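Local coordinates for protein tartronate semialdehyde reductase (PDB 1VPD) that probably reduces tartronate semialdehyde to D-glycerate with NADH or NADPH, as the last step from galactarate to D-glycerate, at residues S138-G143 and V173-N178; A146-Y151 and G160-T165. All blocks are in the same frame, centred on the assembly; numbering follows the deposited sequence.

How the contacts relate
Strand 137-142 comes first along the chain and supplies one side of contact 1. Helix 145-156 follows, and the chain then returns as strand 161-166. Contact 2 pairs that helix with the returning strand, so it closes a short loop of 8 residues. This is the inside of a beta-alpha-beta unit. Helix 170-198 comes next and packs back on strand 137-142, which closes contact 1. The loop of contact 1 therefore encloses all of contact 2. The two strands are neighbours in the sheet, and Val141 O and Thr165 N probably hydrogen-bond at 2.8 Å. Together the contacts tie helices 145-156 and 170-198 to the end of the NAD-binding sheet.

Contact 1 (S138-G143 and V173-N178); sequences SVMVGG and VTKLAN
Thr174 meets the selenomethionine at Met140 first. Its CG2 rests on Met140 CB at 3.8 Å, and the two side chains run at a slant to each other. The methyl can do this because CG2 lies anti to the backbone N of Thr174 (chi1 -60°, measured to OG1). That leaves OG1 to hydrogen-bond back to Ala170 O, one turn earlier. Lys175 follows. Met140 SE sits against its backbone, 3.7 Å from Lys175 N, and 4.0 Å from Lys175 CB. The rest of the lysine leads away from the strand. Its NZ hydrogen-bonds to Val125 O and to a bound tartrate, probably from the crystallisation liquor, which may mark the pocket. Lys175 is a predicted active-site residue. Asn178 ends the contact, its side chain crossing that of Met140 at about a right angle next to the methyl CE. In Met140, chi1 of 57° sets CG between the backbone N and the carbonyl carbon, and bends at chi2 and chi3 bring SE to Lys175 and CE to Asn178. The axes of 138-142 and 173-178 approach to 8.5 Å, their directions 141° apart. Strand 137-142 lies between strands 119-126 and 161-166. Met140 and Lys175 both touch Pro124, and Leu176 packs on helix 238-255.

Contact 2 (A146-Y151 and G160-T165); sequences AIFDKY and GSVVHT
With chi1 near 180° in both Phe148 and His164, each CG points away from its own backbone N. Both side chains leave their backbones toward the other segment, and these torsions turn the rings so that they meet. His164 CB then lies over one face of the Phe148 ring. It is 3.6 Å from the ring centroid and only 8° off the ring normal, a close CH-pi contact. The backbone joins in, with His164 N 3.5 Å from Phe148 CE1. The two rings are turned obliquely, with planes at 36° and centroids 5.0 Å apart. The imidazole in turn has Phe148 CB over one of its faces. Further back along the strand, Val162 CG1 approaches Phe148 CE1 at 3.7 Å, on a slant to the ring. Phe148 also touches Val141 and Met155, while Val162 packs on Tyr152 and Met155. Segments 146-151 and 161-165 run nearly antiparallel, as expected for the return leg of a beta-alpha-beta crossover in a Rossmann-type domain. Hydrocarbon and aromatic surfaces do the work here. The contact probably rests on close fit and dispersion, with a CH-pi contribution from the methylene of the partly exposed His164 to the buried Phe148 ring.

Contact 1 (S138-G143 and V173-N178)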
ATOM      1  N   SER A 138       9.041  -3.913  -1.297  1.00 14.83           N
ATOM      2  CA  SER A 138       8.902  -5.255  -0.766  1.00 14.90           C
ATOM      3  C   SER A 138       7.452  -5.706  -0.986  1.00 14.87           C
ATOM      4  O   SER A 138       6.502  -4.940  -0.748  1.00 15.77           O
ATOM      5  CB  SER A 138       9.247  -5.310   0.719  1.00 15.13           C
ATOM      6  OG  SER A 138      10.646  -5.306   0.922  1.00 15.33           O
ATOM      7  N   VAL A 139       7.296  -6.944  -1.418  1.00 13.95           N
ATOM      8  CA  VAL A 139       6.013  -7.570  -1.665  1.00 13.68           C
ATOM      9  C   VAL A 139       5.903  -8.763  -0.733  1.00 13.73           C
ATOM     10  O   VAL A 139       6.847  -9.545  -0.576  1.00 14.37           O
ATOM     11  CB  VAL A 139       5.909  -8.014  -3.162  1.00 13.57           C
ATOM     12  CG1 VAL A 139       4.559  -8.592  -3.462  1.00 15.05           C
ATOM     13  CG2 VAL A 139       6.192  -6.841  -4.071  1.00 13.54           C
HETATM   14  N   MSE A 140       4.742  -8.900  -0.105  1.00 13.44           N
HETATM   15  CA  MSE A 140       4.492  -9.929   0.896  1.00 13.46           C
HETATM   16  C   MSE A 140       3.219 -10.657   0.493  1.00 14.19           C
HETATM   17  O   MSE A 140       2.185 -10.041   0.350  1.00 14.72           O
HETATM   18  CB  MSE A 140       4.393  -9.292   2.295  1.00 13.96           C
HETATM   19  CG  MSE A 140       3.317  -8.209   2.430  1.00 14.41           C
HETATM   20 SE   MSE A 140       3.867  -6.709   3.583  0.84 17.61          SE
HETATM   21  CE  MSE A 140       5.323  -6.020   2.520  1.00 15.75           C
ATOM     22  N   VAL A 141       3.299 -11.979   0.318  1.00 14.21           N
ATOM     23  CA  VAL A 141       2.290 -12.709  -0.447  1.00 14.10           C
ATOM     24  C   VAL A 141       1.696 -13.889   0.301  1.00 14.52           C
ATOM     25  O   VAL A 141       2.427 -14.675   0.908  1.00 15.05           O
ATOM     26  CB  VAL A 141       2.915 -13.253  -1.767  1.00 14.53           C
ATOM     27  CG1 VAL A 141       1.827 -13.810  -2.662  1.00 14.54           C
ATOM     28  CG2 VAL A 141       3.733 -12.162  -2.462  1.00 14.96           C
ATOM     29  N   GLY A 142       0.375 -14.027   0.245  1.00 14.15           N
ATOM     30  CA  GLY A 142      -0.280 -15.245   0.657  1.00 14.31           C
ATOM     31  C   GLY A 142      -0.928 -15.940  -0.529  1.00 14.67           C
ATOM     32  O   GLY A 142      -1.264 -15.307  -1.540  1.00 14.07           O
ATOM     33  N   GLY A 143      -1.107 -17.247  -0.383  1.00 15.23           N
ATOM     34  CA  GLY A 143      -1.778 -18.078  -1.379  1.00 15.91           C
ATOM     35  C   GLY A 143      -1.003 -19.356  -1.632  1.00 16.94           C
ATOM     36  O   GLY A 143      -0.107 -19.707  -0.896  1.00 17.18           O
ATOM     37  N   VAL A 173      -2.013 -10.137   6.436  1.00 11.37           N
ATOM     38  CA  VAL A 173      -1.612 -10.156   7.845  1.00 11.47           C
ATOM     39  C   VAL A 173      -0.223  -9.536   7.977  1.00 11.35           C
ATOM     40  O   VAL A 173       0.029  -8.746   8.874  1.00 11.55           O
ATOM     41  CB  VAL A 173      -1.630 -11.593   8.445  1.00 11.54           C
ATOM     42  CG1 VAL A 173      -0.984 -11.625   9.822  1.00 12.56           C
ATOM     43  CG2 VAL A 173      -3.018 -12.114   8.530  1.00 12.79           C
ATOM     44  N   THR A 174       0.685  -9.885   7.063  1.00 11.73           N
ATOM     45  CA  THR A 174       2.041  -9.365   7.072  1.00 11.45           C
ATOM     46  C   THR A 174       2.016  -7.856   6.851  1.00 11.18           C
ATOM     47  O   THR A 174       2.749  -7.112   7.515  1.00 11.60           O
ATOM     48  CB  THR A 174       2.895 -10.094   6.017  1.00 11.53           C
ATOM     49  OG1 THR A 174       2.922 -11.501   6.304  1.00 12.69           O
ATOM     50  CG2 THR A 174       4.353  -9.648   6.068  1.00 12.39           C
ATOM     51  N   LYS A 175       1.156  -7.410   5.943  1.00 10.81           N
ATOM     52  CA  LYS A 175       0.968  -5.974   5.710  1.00 10.53           C
ATOM     53  C   LYS A 175       0.394  -5.242   6.942  1.00 10.78           C
ATOM     54  O   LYS A 175       0.752  -4.092   7.176  1.00 11.08           O
ATOM     55  CB  LYS A 175       0.110  -5.718   4.467  1.00 10.92           C
ATOM     56  CG  LYS A 175      -0.114  -4.239   4.126  1.00 10.64           C
ATOM     57  CD  LYS A 175       1.167  -3.448   3.822  1.00 11.05           C
ATOM     58  CE  LYS A 175       0.846  -2.092   3.194  1.00 10.77           C
ATOM     59  NZ  LYS A 175       2.053  -1.203   3.099  1.00 12.16           N
ATOM     60  N   LEU A 176      -0.465  -5.877   7.729  1.00 10.96           N
ATOM     61  CA  LEU A 176      -0.926  -5.258   8.990  1.00 11.36           C
ATOM     62  C   LEU A 176       0.249  -5.027   9.934  1.00 11.16           C
ATOM     63  O   LEU A 176       0.418  -3.934  10.474  1.00 10.91           O
ATOM     64  CB  LEU A 176      -2.030  -6.061   9.677  1.00 11.82           C
ATOM     65  CG  LEU A 176      -3.319  -6.270   8.874  1.00 12.38           C
ATOM     66  CD1 LEU A 176      -4.290  -7.127   9.653  1.00 13.28           C
ATOM     67  CD2 LEU A 176      -3.946  -4.936   8.480  1.00 12.65           C
ATOM     68  N   ALA A 177       1.086  -6.042  10.118  1.00 11.43           N
ATOM     69  CA  ALA A 177       2.315  -5.874  10.907  1.00 11.62           C
ATOM     70  C   ALA A 177       3.183  -4.751  10.335  1.00 11.64           C
ATOM     71  O   ALA A 177       3.711  -3.908  11.057  1.00 11.61           O
ATOM     72  CB  ALA A 177       3.086  -7.175  10.932  1.00 11.64           C
ATOM     73  N   ASN A 178       3.316  -4.722   9.011  1.00 11.36           N
ATOM     74  CA  ASN A 178       4.058  -3.670   8.328  1.00 11.21           C
ATOM     75  C   ASN A 178       3.530  -2.284   8.659  1.00 10.87           C
ATOM     76  O   ASN A 178       4.297  -1.375   8.963  1.00 11.26           O
ATOM     77  CB  ASN A 178       3.978  -3.903   6.809  1.00 10.85           C
ATOM     78  CG  ASN A 178       4.909  -3.016   6.024  1.00 11.36           C
ATOM     79  OD1 ASN A 178       4.606  -1.822   5.738  1.00 15.12           O
ATOM     80  ND2 ASN A 178       6.025  -3.577   5.627  1.00  8.56           N
TER

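Contact 2 (A146-Y151 and G160-T165)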
ATOM      1  N   ALA A 146       2.495 -22.823  -5.595  1.00 21.63           N
ATOM      2  CA  ALA A 146       2.669 -23.044  -7.029  1.00 21.59           C
ATOM      3  C   ALA A 146       2.338 -21.792  -7.805  1.00 20.97           C
ATOM      4  O   ALA A 146       3.015 -21.481  -8.774  1.00 21.37           O
ATOM      5  CB  ALA A 146       1.821 -24.178  -7.509  1.00 22.40           C
ATOM      6  N   ILE A 147       1.307 -21.073  -7.359  1.00 19.98           N
ATOM      7  CA  ILE A 147       0.874 -19.850  -8.020  1.00 19.73           C
ATOM      8  C   ILE A 147       1.869 -18.727  -7.725  1.00 19.33           C
ATOM      9  O   ILE A 147       2.249 -17.970  -8.619  1.00 18.90           O
ATOM     10  CB  ILE A 147      -0.572 -19.480  -7.596  1.00 20.03           C
ATOM     11  CG1 ILE A 147      -1.552 -20.642  -7.836  1.00 21.54           C
ATOM     12  CG2 ILE A 147      -1.043 -18.216  -8.282  1.00 19.98           C
ATOM     13  CD1 ILE A 147      -1.784 -20.990  -9.271  1.00 23.67           C
ATOM     14  N   PHE A 148       2.307 -18.633  -6.469  1.00 18.89           N
ATOM     15  CA  PHE A 148       3.404 -17.734  -6.115  1.00 19.07           C
ATOM     16  C   PHE A 148       4.621 -17.940  -7.031  1.00 18.97           C
ATOM     17  O   PHE A 148       5.168 -16.990  -7.591  1.00 18.63           O
ATOM     18  CB  PHE A 148       3.796 -17.940  -4.637  1.00 18.70           C
ATOM     19  CG  PHE A 148       4.978 -17.129  -4.205  1.00 18.27           C
ATOM     20  CD1 PHE A 148       4.804 -15.842  -3.666  1.00 17.59           C
ATOM     21  CD2 PHE A 148       6.270 -17.623  -4.345  1.00 18.40           C
ATOM     22  CE1 PHE A 148       5.899 -15.086  -3.305  1.00 16.52           C
ATOM     23  CE2 PHE A 148       7.358 -16.872  -3.984  1.00 18.11           C
ATOM     24  CZ  PHE A 148       7.174 -15.590  -3.452  1.00 18.22           C
ATOM     25  N   ASP A 149       5.051 -19.194  -7.174  1.00 20.02           N
ATOM     26  CA  ASP A 149       6.242 -19.505  -7.958  1.00 21.24           C
ATOM     27  C   ASP A 149       6.046 -19.131  -9.421  1.00 21.23           C
ATOM     28  O   ASP A 149       6.943 -18.587 -10.049  1.00 21.90           O
ATOM     29  CB  ASP A 149       6.586 -21.001  -7.853  1.00 21.69           C
ATOM     30  CG  ASP A 149       7.211 -21.371  -6.535  1.00 23.87           C
ATOM     31  OD1 ASP A 149       7.672 -20.473  -5.783  1.00 24.74           O
ATOM     32  OD2 ASP A 149       7.294 -22.561  -6.168  1.00 26.51           O
ATOM     33  N   LYS A 150       4.851 -19.372  -9.941  1.00 21.83           N
ATOM     34  CA  LYS A 150       4.563 -19.090 -11.338  1.00 22.64           C
ATOM     35  C   LYS A 150       4.638 -17.605 -11.663  1.00 21.76           C
ATOM     36  O   LYS A 150       5.093 -17.237 -12.733  1.00 20.79           O
ATOM     37  CB  LYS A 150       3.200 -19.645 -11.723  1.00 23.79           C
ATOM     38  CG  LYS A 150       2.869 -19.442 -13.191  1.00 26.74           C
ATOM     39  CD  LYS A 150       1.652 -20.230 -13.589  1.00 30.51           C
ATOM     40  CE  LYS A 150       1.468 -20.178 -15.101  1.00 33.16           C
ATOM     41  NZ  LYS A 150       0.237 -20.900 -15.495  1.00 34.67           N
ATOM     42  N   TYR A 151       4.228 -16.751 -10.720  1.00 20.90           N
ATOM     43  CA  TYR A 151       4.183 -15.315 -10.952  1.00 20.44           C
ATOM     44  C   TYR A 151       5.225 -14.527 -10.170  1.00 19.90           C
ATOM     45  O   TYR A 151       5.182 -13.301 -10.151  1.00 19.73           O
ATOM     46  CB  TYR A 151       2.761 -14.793 -10.708  1.00 20.29           C
ATOM     47  CG  TYR A 151       1.817 -15.334 -11.753  1.00 21.84           C
ATOM     48  CD1 TYR A 151       1.880 -14.867 -13.051  1.00 24.18           C
ATOM     49  CD2 TYR A 151       0.921 -16.349 -11.458  1.00 24.22           C
ATOM     50  CE1 TYR A 151       1.049 -15.373 -14.044  1.00 25.45           C
ATOM     51  CE2 TYR A 151       0.076 -16.867 -12.451  1.00 26.02           C
ATOM     52  CZ  TYR A 151       0.152 -16.358 -13.734  1.00 26.37           C
ATOM     53  OH  TYR A 151      -0.644 -16.846 -14.736  1.00 29.95           O
ATOM     54  N   GLY A 160      12.038  -4.938  -5.074  1.00 18.42           N
ATOM     55  CA  GLY A 160      13.326  -5.397  -4.580  1.00 18.65           C
ATOM     56  C   GLY A 160      13.273  -6.741  -3.888  1.00 18.38           C
ATOM     57  O   GLY A 160      14.302  -7.408  -3.732  1.00 19.49           O
ATOM     58  N   SER A 161      12.091  -7.154  -3.438  1.00 17.44           N
ATOM     59  CA  SER A 161      11.921  -8.383  -2.681  1.00 16.98           C
ATOM     60  C   SER A 161      10.482  -8.884  -2.827  1.00 16.61           C
ATOM     61  O   SER A 161       9.557  -8.095  -2.757  1.00 15.81           O
ATOM     62  CB  SER A 161      12.199  -8.134  -1.185  1.00 16.73           C
ATOM     63  OG  SER A 161      11.939  -9.294  -0.426  1.00 16.57           O
ATOM     64  N   VAL A 162      10.313 -10.185  -3.049  1.00 16.50           N
ATOM     65  CA  VAL A 162       9.004 -10.830  -3.094  1.00 16.30           C
ATOM     66  C   VAL A 162       9.059 -12.096  -2.253  1.00 16.47           C
ATOM     67  O   VAL A 162       9.814 -13.026  -2.561  1.00 17.26           O
ATOM     68  CB  VAL A 162       8.560 -11.155  -4.533  1.00 16.03           C
ATOM     69  CG1 VAL A 162       7.189 -11.800  -4.544  1.00 16.95           C
ATOM     70  CG2 VAL A 162       8.561  -9.903  -5.396  1.00 16.62           C
ATOM     71  N   VAL A 163       8.294 -12.123  -1.167  1.00 15.45           N
ATOM     72  CA  VAL A 163       8.374 -13.203  -0.185  1.00 15.83           C
ATOM     73  C   VAL A 163       7.003 -13.832   0.076  1.00 15.69           C
ATOM     74  O   VAL A 163       6.015 -13.136   0.323  1.00 15.92           O
ATOM     75  CB  VAL A 163       8.972 -12.678   1.153  1.00 15.61           C
ATOM     76  CG1 VAL A 163       8.836 -13.711   2.270  1.00 15.87           C
ATOM     77  CG2 VAL A 163      10.414 -12.234   0.957  1.00 16.37           C
ATOM     78  N   HIS A 164       6.945 -15.155   0.057  1.00 15.55           N
ATOM     79  CA  HIS A 164       5.749 -15.915   0.347  1.00 16.12           C
ATOM     80  C   HIS A 164       5.631 -16.107   1.861  1.00 16.10           C
ATOM     81  O   HIS A 164       6.533 -16.658   2.497  1.00 17.28           O
ATOM     82  CB  HIS A 164       5.858 -17.267  -0.362  1.00 16.76           C
ATOM     83  CG  HIS A 164       4.650 -18.134  -0.253  1.00 19.21           C
ATOM     84  ND1 HIS A 164       3.370 -17.691  -0.499  1.00 21.91           N
ATOM     85  CD2 HIS A 164       4.532 -19.445   0.036  1.00 23.79           C
ATOM     86  CE1 HIS A 164       2.515 -18.685  -0.359  1.00 18.02           C
ATOM     87  NE2 HIS A 164       3.193 -19.764  -0.032  1.00 25.40           N
ATOM     88  N   THR A 165       4.511 -15.671   2.440  1.00 15.72           N
ATOM     89  CA  THR A 165       4.369 -15.650   3.893  1.00 15.46           C
ATOM     90  C   THR A 165       3.362 -16.639   4.450  1.00 16.00           C
ATOM     91  O   THR A 165       3.277 -16.811   5.671  1.00 17.41           O
ATOM     92  CB  THR A 165       3.996 -14.224   4.386  1.00 15.06           C
ATOM     93  OG1 THR A 165       2.741 -13.835   3.816  1.00 15.10           O
ATOM     94  CG2 THR A 165       5.021 -13.207   3.959  1.00 14.84           C
TER